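PDB 3GGD: SAM-dependent methyltransferase from Anabaena variabilis ATCC 29413, which binds S-adenosyl-L-homocysteine in a Rossmann-like domain and probably transfers a methyl group from S-adenosylmethionine to an acceptor substrate. Local coordinates for residues Phe134-Gly146 with Ile194-Phe208. Numbering follows the deposited sequence. Where two conformers were deposited one is given.
Sequences FHHIPVEKRELLG and IRPGIFTAEDIELYF. With SAH (S-adenosyl-L-homocysteine), chain E.
In this Rossmann-like methyltransferase His135 sits in the loop after strand 127-131 and Arg142 opens helix 142-153; both reach across to the backbone at Gly197 and Ile198, so that side-chain-to-backbone bonds tie the two segments, which share no backbone-backbone hydrogen bond. Gly197 N donates almost straight to His135 ND1 (3.0 Å, 179°) and lies in the imidazole plane; with chi1 at 74°, CG sits between the backbone N and carbonyl carbon, and the ring's edge is turned to that N-H. Arg142, extended from CG to NE, grips Ile198 O end-on with two nitrogens, NH1 at 3.1 Å and NH2 at 3.2 Å, while its NE donates to Ile137 O. These bonds fix the rotation of the guanidinium, and Val139 CG2 lies over one of its faces. A long salt bridge runs from Arg142 NH1 to Asp203 OD2, the carboxylate turned 81° to the guanidinium. Asp203 also forms a capping box with Thr200 at the start of helix 201-207, and a water links its OD1 to Tyr207 OH.

Beside this polar grip lies an aromatic cluster of Phe134, Phe199 and Tyr207. Phe134 is sandwiched between Leu145 CD2 on one face and Phe199 CE2 on the other, the latter 3.6 Å from Phe134 CG, and the two phenyl planes are inclined, neither stacked nor edge-to-face. The Tyr207 ring is nearly parallel to that of Phe134 but slid aside, so they barely overlap; separately, Tyr207 CZ packs 3.4 Å from Arg142 CB. On the ligand side, the neighbouring His136 brings NE2 to 3.6 Å from C5' of S-adenosyl-L-homocysteine, while its CB packs against Arg195 O.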
# COMPACT_ATOMS: atom_id res chain seq x y z
N PHE A 134 1.08 -2.64 -3.84
CA PHE A 134 1.31 -3.51 -5.01
C PHE A 134 2.54 -3.16 -5.87
O PHE A 134 3.23 -4.05 -6.38
CB PHE A 134 0.07 -3.45 -5.90
CG PHE A 134 -0.49 -4.81 -6.32
CD1 PHE A 134 0.30 -5.79 -6.85
CD2 PHE A 134 -1.85 -5.05 -6.25
CE1 PHE A 134 -0.23 -7.01 -7.26
CE2 PHE A 134 -2.40 -6.29 -6.65
CZ PHE A 134 -1.57 -7.26 -7.15
N HIS A 135 2.81 -1.86 -6.04
CA HIS A 135 3.78 -1.41 -7.05
C HIS A 135 5.19 -1.93 -6.75
O HIS A 135 5.95 -2.23 -7.67
CB HIS A 135 3.78 0.10 -7.15
CG HIS A 135 4.45 0.76 -5.99
ND1 HIS A 135 5.79 1.06 -5.97
CD2 HIS A 135 3.97 1.14 -4.78
CE1 HIS A 135 6.12 1.60 -4.81
NE2 HIS A 135 5.03 1.64 -4.06
N HIS A 136 5.53 -2.09 -5.47
CA HIS A 136 6.86 -2.57 -5.10
C HIS A 136 7.00 -4.10 -5.14
O HIS A 136 8.12 -4.62 -4.99
CB HIS A 136 7.23 -2.08 -3.69
CG HIS A 136 6.19 -2.43 -2.68
ND1 HIS A 136 6.09 -3.69 -2.13
CD2 HIS A 136 5.20 -1.69 -2.14
CE1 HIS A 136 5.07 -3.71 -1.29
NE2 HIS A 136 4.51 -2.51 -1.29
N ILE A 137 5.89 -4.82 -5.31
CA ILE A 137 5.95 -6.28 -5.36
C ILE A 137 6.62 -6.73 -6.66
O ILE A 137 6.26 -6.29 -7.76
CB ILE A 137 4.53 -6.93 -5.22
CG1 ILE A 137 3.88 -6.53 -3.88
CG2 ILE A 137 4.60 -8.48 -5.37
CD1 ILE A 137 4.43 -7.21 -2.61
N PRO A 138 7.64 -7.59 -6.55
CA PRO A 138 8.23 -8.12 -7.79
C PRO A 138 7.14 -8.70 -8.70
O PRO A 138 6.22 -9.37 -8.21
CB PRO A 138 9.17 -9.22 -7.29
CG PRO A 138 9.54 -8.74 -5.92
CD PRO A 138 8.30 -8.16 -5.36
N VAL A 139 7.25 -8.42 -9.99
CA VAL A 139 6.22 -8.79 -10.97
C VAL A 139 5.88 -10.27 -10.94
O VAL A 139 4.70 -10.63 -10.99
CB VAL A 139 6.62 -8.29 -12.39
CG1 VAL A 139 5.72 -8.91 -13.49
CG2 VAL A 139 6.51 -6.76 -12.39
N GLU A 140 6.89 -11.11 -10.78
CA GLU A 140 6.68 -12.55 -10.74
C GLU A 140 5.95 -13.05 -9.47
O GLU A 140 5.56 -14.20 -9.42
CB GLU A 140 7.99 -13.31 -10.95
CG GLU A 140 8.98 -13.14 -9.79
CD GLU A 140 9.90 -11.87 -9.85
OE1 GLU A 140 9.66 -10.87 -10.63
OE2 GLU A 140 10.89 -11.93 -9.06
N LYS A 141 5.75 -12.20 -8.47
CA LYS A 141 5.03 -12.57 -7.27
C LYS A 141 3.67 -11.91 -7.17
O LYS A 141 2.93 -12.18 -6.22
CB LYS A 141 5.89 -12.21 -6.06
CG LYS A 141 7.09 -13.17 -5.98
CD LYS A 141 8.18 -12.59 -5.15
CE LYS A 141 9.44 -13.55 -5.02
NZ LYS A 141 10.61 -12.73 -4.45
N ARG A 142 3.34 -11.07 -8.14
CA ARG A 142 2.11 -10.28 -8.07
C ARG A 142 0.82 -11.11 -8.12
O ARG A 142 -0.16 -10.72 -7.49
CB ARG A 142 2.07 -9.20 -9.15
CG ARG A 142 3.01 -8.04 -8.83
CD ARG A 142 3.03 -7.00 -9.94
NE ARG A 142 3.86 -5.83 -9.56
CZ ARG A 142 3.84 -4.66 -10.20
NH1 ARG A 142 3.03 -4.47 -11.24
NH2 ARG A 142 4.62 -3.67 -9.78
N GLU A 143 0.84 -12.22 -8.83
CA GLU A 143 -0.35 -13.05 -8.94
C GLU A 143 -0.75 -13.60 -7.56
O GLU A 143 -1.92 -13.71 -7.29
CB GLU A 143 -0.14 -14.16 -9.99
CG GLU A 143 -1.15 -15.34 -9.93
CD GLU A 143 -2.64 -14.99 -10.28
OE1 GLU A 143 -2.94 -13.90 -10.82
OE2 GLU A 143 -3.51 -15.87 -10.02
N LEU A 144 0.22 -13.90 -6.71
CA LEU A 144 -0.03 -14.40 -5.36
C LEU A 144 -0.79 -13.35 -4.56
O LEU A 144 -1.77 -13.66 -3.87
CB LEU A 144 1.29 -14.80 -4.68
CG LEU A 144 2.02 -16.03 -5.24
CD1 LEU A 144 3.48 -16.12 -4.72
CD2 LEU A 144 1.27 -17.35 -4.92
N LEU A 145 -0.37 -12.09 -4.67
CA LEU A 145 -1.05 -11.04 -3.94
C LEU A 145 -2.49 -10.89 -4.51
O LEU A 145 -3.47 -10.71 -3.75
CB LEU A 145 -0.26 -9.72 -4.01
CG LEU A 145 -0.87 -8.51 -3.27
CD1 LEU A 145 -1.19 -8.82 -1.83
CD2 LEU A 145 0.06 -7.25 -3.39
N GLY A 146 -2.63 -10.94 -5.83
CA GLY A 146 -3.96 -10.89 -6.44
C GLY A 146 -4.85 -12.01 -5.87
O GLY A 146 -6.02 -11.78 -5.55
N ILE A 194 14.40 -3.41 -1.51
CA ILE A 194 13.05 -3.01 -1.97
C ILE A 194 13.19 -1.91 -3.01
O ILE A 194 14.11 -1.06 -2.92
CB ILE A 194 12.20 -2.49 -0.78
CG1 ILE A 194 12.00 -3.63 0.26
CG2 ILE A 194 10.84 -1.90 -1.24
CD1 ILE A 194 11.73 -3.17 1.71
N ARG A 195 12.33 -1.96 -4.04
CA ARG A 195 12.35 -0.99 -5.13
C ARG A 195 10.94 -0.54 -5.44
O ARG A 195 10.01 -1.34 -5.39
CB ARG A 195 12.94 -1.57 -6.41
CG ARG A 195 14.39 -1.99 -6.30
CD ARG A 195 15.30 -0.78 -6.21
NE ARG A 195 16.73 -1.14 -6.10
CZ ARG A 195 17.39 -1.35 -4.96
NH1 ARG A 195 16.81 -1.26 -3.78
NH2 ARG A 195 18.66 -1.65 -5.02
N PRO A 196 10.77 0.74 -5.78
CA PRO A 196 9.47 1.19 -6.23
C PRO A 196 9.24 0.62 -7.61
O PRO A 196 10.21 0.36 -8.34
CB PRO A 196 9.63 2.72 -6.30
CG PRO A 196 11.06 2.92 -6.58
CD PRO A 196 11.79 1.80 -5.87
N GLY A 197 7.98 0.44 -7.98
CA GLY A 197 7.62 -0.04 -9.30
C GLY A 197 6.40 0.68 -9.83
O GLY A 197 6.07 1.79 -9.38
N ILE A 198 5.73 0.03 -10.78
CA ILE A 198 4.62 0.60 -11.57
C ILE A 198 3.37 -0.31 -11.54
O ILE A 198 3.50 -1.49 -11.79
CB ILE A 198 5.07 0.73 -13.07
CG1 ILE A 198 6.36 1.57 -13.20
CG2 ILE A 198 3.96 1.33 -13.96
CD1 ILE A 198 7.16 1.29 -14.49
N PHE A 199 2.18 0.24 -11.24
CA PHE A 199 0.94 -0.51 -11.32
C PHE A 199 -0.05 0.29 -12.18
O PHE A 199 -0.22 1.49 -11.98
CB PHE A 199 0.37 -0.78 -9.92
CG PHE A 199 -0.68 -1.84 -9.90
CD1 PHE A 199 -2.02 -1.50 -10.08
CD2 PHE A 199 -0.35 -3.16 -9.74
CE1 PHE A 199 -2.99 -2.46 -10.07
CE2 PHE A 199 -1.32 -4.15 -9.74
CZ PHE A 199 -2.64 -3.80 -9.89
N THR A 200 -0.67 -0.38 -13.15
CA THR A 200 -1.51 0.28 -14.15
C THR A 200 -2.91 -0.33 -14.30
O THR A 200 -3.22 -1.42 -13.75
CB THR A 200 -0.85 0.15 -15.52
OG1 THR A 200 -0.95 -1.21 -15.94
CG2 THR A 200 0.66 0.54 -15.50
N ALA A 201 -3.74 0.33 -15.11
CA ALA A 201 -5.06 -0.17 -15.46
C ALA A 201 -4.88 -1.53 -16.10
O ALA A 201 -5.71 -2.43 -15.92
CB ALA A 201 -5.77 0.79 -16.47
N GLU A 202 -3.82 -1.71 -16.88
CA GLU A 202 -3.61 -3.00 -17.54
C GLU A 202 -3.27 -4.08 -16.51
O GLU A 202 -3.57 -5.24 -16.74
CB GLU A 202 -2.53 -2.93 -18.62
CG GLU A 202 -2.92 -2.09 -19.85
CD GLU A 202 -3.04 -0.55 -19.55
OE1 GLU A 202 -2.38 -0.02 -18.59
OE2 GLU A 202 -3.83 0.11 -20.27
N ASP A 203 -2.67 -3.71 -15.38
CA ASP A 203 -2.43 -4.68 -14.31
C ASP A 203 -3.73 -5.12 -13.64
O ASP A 203 -3.80 -6.23 -13.14
CB ASP A 203 -1.43 -4.15 -13.26
CG ASP A 203 0.00 -4.06 -13.79
OD1 ASP A 203 0.50 -5.02 -14.44
OD2 ASP A 203 0.65 -3.02 -13.52
N ILE A 204 -4.73 -4.24 -13.58
CA ILE A 204 -6.04 -4.62 -13.01
C ILE A 204 -6.63 -5.72 -13.92
O ILE A 204 -7.11 -6.71 -13.43
CB ILE A 204 -7.04 -3.46 -12.93
CG1 ILE A 204 -6.55 -2.35 -11.99
CG2 ILE A 204 -8.43 -4.01 -12.50
CD1 ILE A 204 -6.43 -2.74 -10.55
N GLU A 205 -6.56 -5.55 -15.22
CA GLU A 205 -7.04 -6.59 -16.14
C GLU A 205 -6.24 -7.89 -16.05
O GLU A 205 -6.80 -8.99 -16.14
CB GLU A 205 -7.03 -6.07 -17.57
CG GLU A 205 -7.44 -7.11 -18.62
CD GLU A 205 -8.88 -7.63 -18.45
OE1 GLU A 205 -9.74 -6.93 -17.88
OE2 GLU A 205 -9.18 -8.75 -18.94
N LEU A 206 -4.93 -7.78 -15.86
CA LEU A 206 -4.03 -8.92 -15.83
C LEU A 206 -4.30 -9.75 -14.57
O LEU A 206 -4.46 -10.97 -14.68
CB LEU A 206 -2.56 -8.47 -15.87
CG LEU A 206 -1.45 -9.53 -15.80
CD1 LEU A 206 -1.54 -10.56 -16.95
CD2 LEU A 206 -0.05 -8.86 -15.82
N TYR A 207 -4.32 -9.12 -13.40
CA TYR A 207 -4.47 -9.85 -12.15
C TYR A 207 -5.90 -10.05 -11.69
O TYR A 207 -6.16 -10.98 -10.90
CB TYR A 207 -3.64 -9.20 -11.00
CG TYR A 207 -2.18 -9.13 -11.36
CD1 TYR A 207 -1.45 -10.29 -11.57
CD2 TYR A 207 -1.55 -7.90 -11.59
CE1 TYR A 207 -0.11 -10.24 -11.98
CE2 TYR A 207 -0.21 -7.83 -12.00
CZ TYR A 207 0.50 -8.99 -12.19
OH TYR A 207 1.81 -8.91 -12.59
N PHE A 208 -6.81 -9.21 -12.19
CA PHE A 208 -8.20 -9.24 -11.79
C PHE A 208 -9.15 -9.23 -12.96
O PHE A 208 -10.03 -8.39 -13.05
CB PHE A 208 -8.53 -8.05 -10.89
CG PHE A 208 -7.64 -7.95 -9.66
CD1 PHE A 208 -7.84 -8.79 -8.57
CD2 PHE A 208 -6.63 -6.99 -9.58
CE1 PHE A 208 -7.01 -8.71 -7.44
CE2 PHE A 208 -5.81 -6.90 -8.46
CZ PHE A 208 -6.00 -7.75 -7.38
N SAH E . -0.32 1.39 3.33
CA SAH E . 0.73 1.95 4.22
CB SAH E . 2.14 1.37 3.95
CG SAH E . 2.74 1.48 2.54
SD SAH E . 4.42 0.84 2.44
C SAH E . 0.79 3.46 4.15
O SAH E . 1.30 4.12 5.09
OXT SAH E . 0.35 4.06 3.16
C5' SAH E . 4.12 -0.80 1.86
C4' SAH E . 3.66 -1.76 3.00
O4' SAH E . 3.41 -3.08 2.45
C3' SAH E . 4.66 -2.01 4.14
O3' SAH E . 4.10 -1.77 5.42
C2' SAH E . 5.03 -3.48 4.02
O2' SAH E . 5.47 -4.13 5.23
C1' SAH E . 3.77 -4.07 3.40
N9 SAH E . 3.98 -5.37 2.76
C8 SAH E . 5.03 -5.68 1.96
N7 SAH E . 4.91 -6.94 1.50
C5 SAH E . 3.75 -7.44 2.03
C6 SAH E . 3.08 -8.73 1.99
N6 SAH E . 3.68 -9.69 1.26
N1 SAH E . 1.94 -8.92 2.67
C2 SAH E . 1.40 -7.90 3.42
N3 SAH E . 1.99 -6.71 3.50
C4 SAH E . 3.15 -6.43 2.87
O HOH W 1 10.69 -4.44 -4.08
O HOH W 2 2.50 -6.39 -13.41
O HOH W 3 -4.84 -12.75 -9.09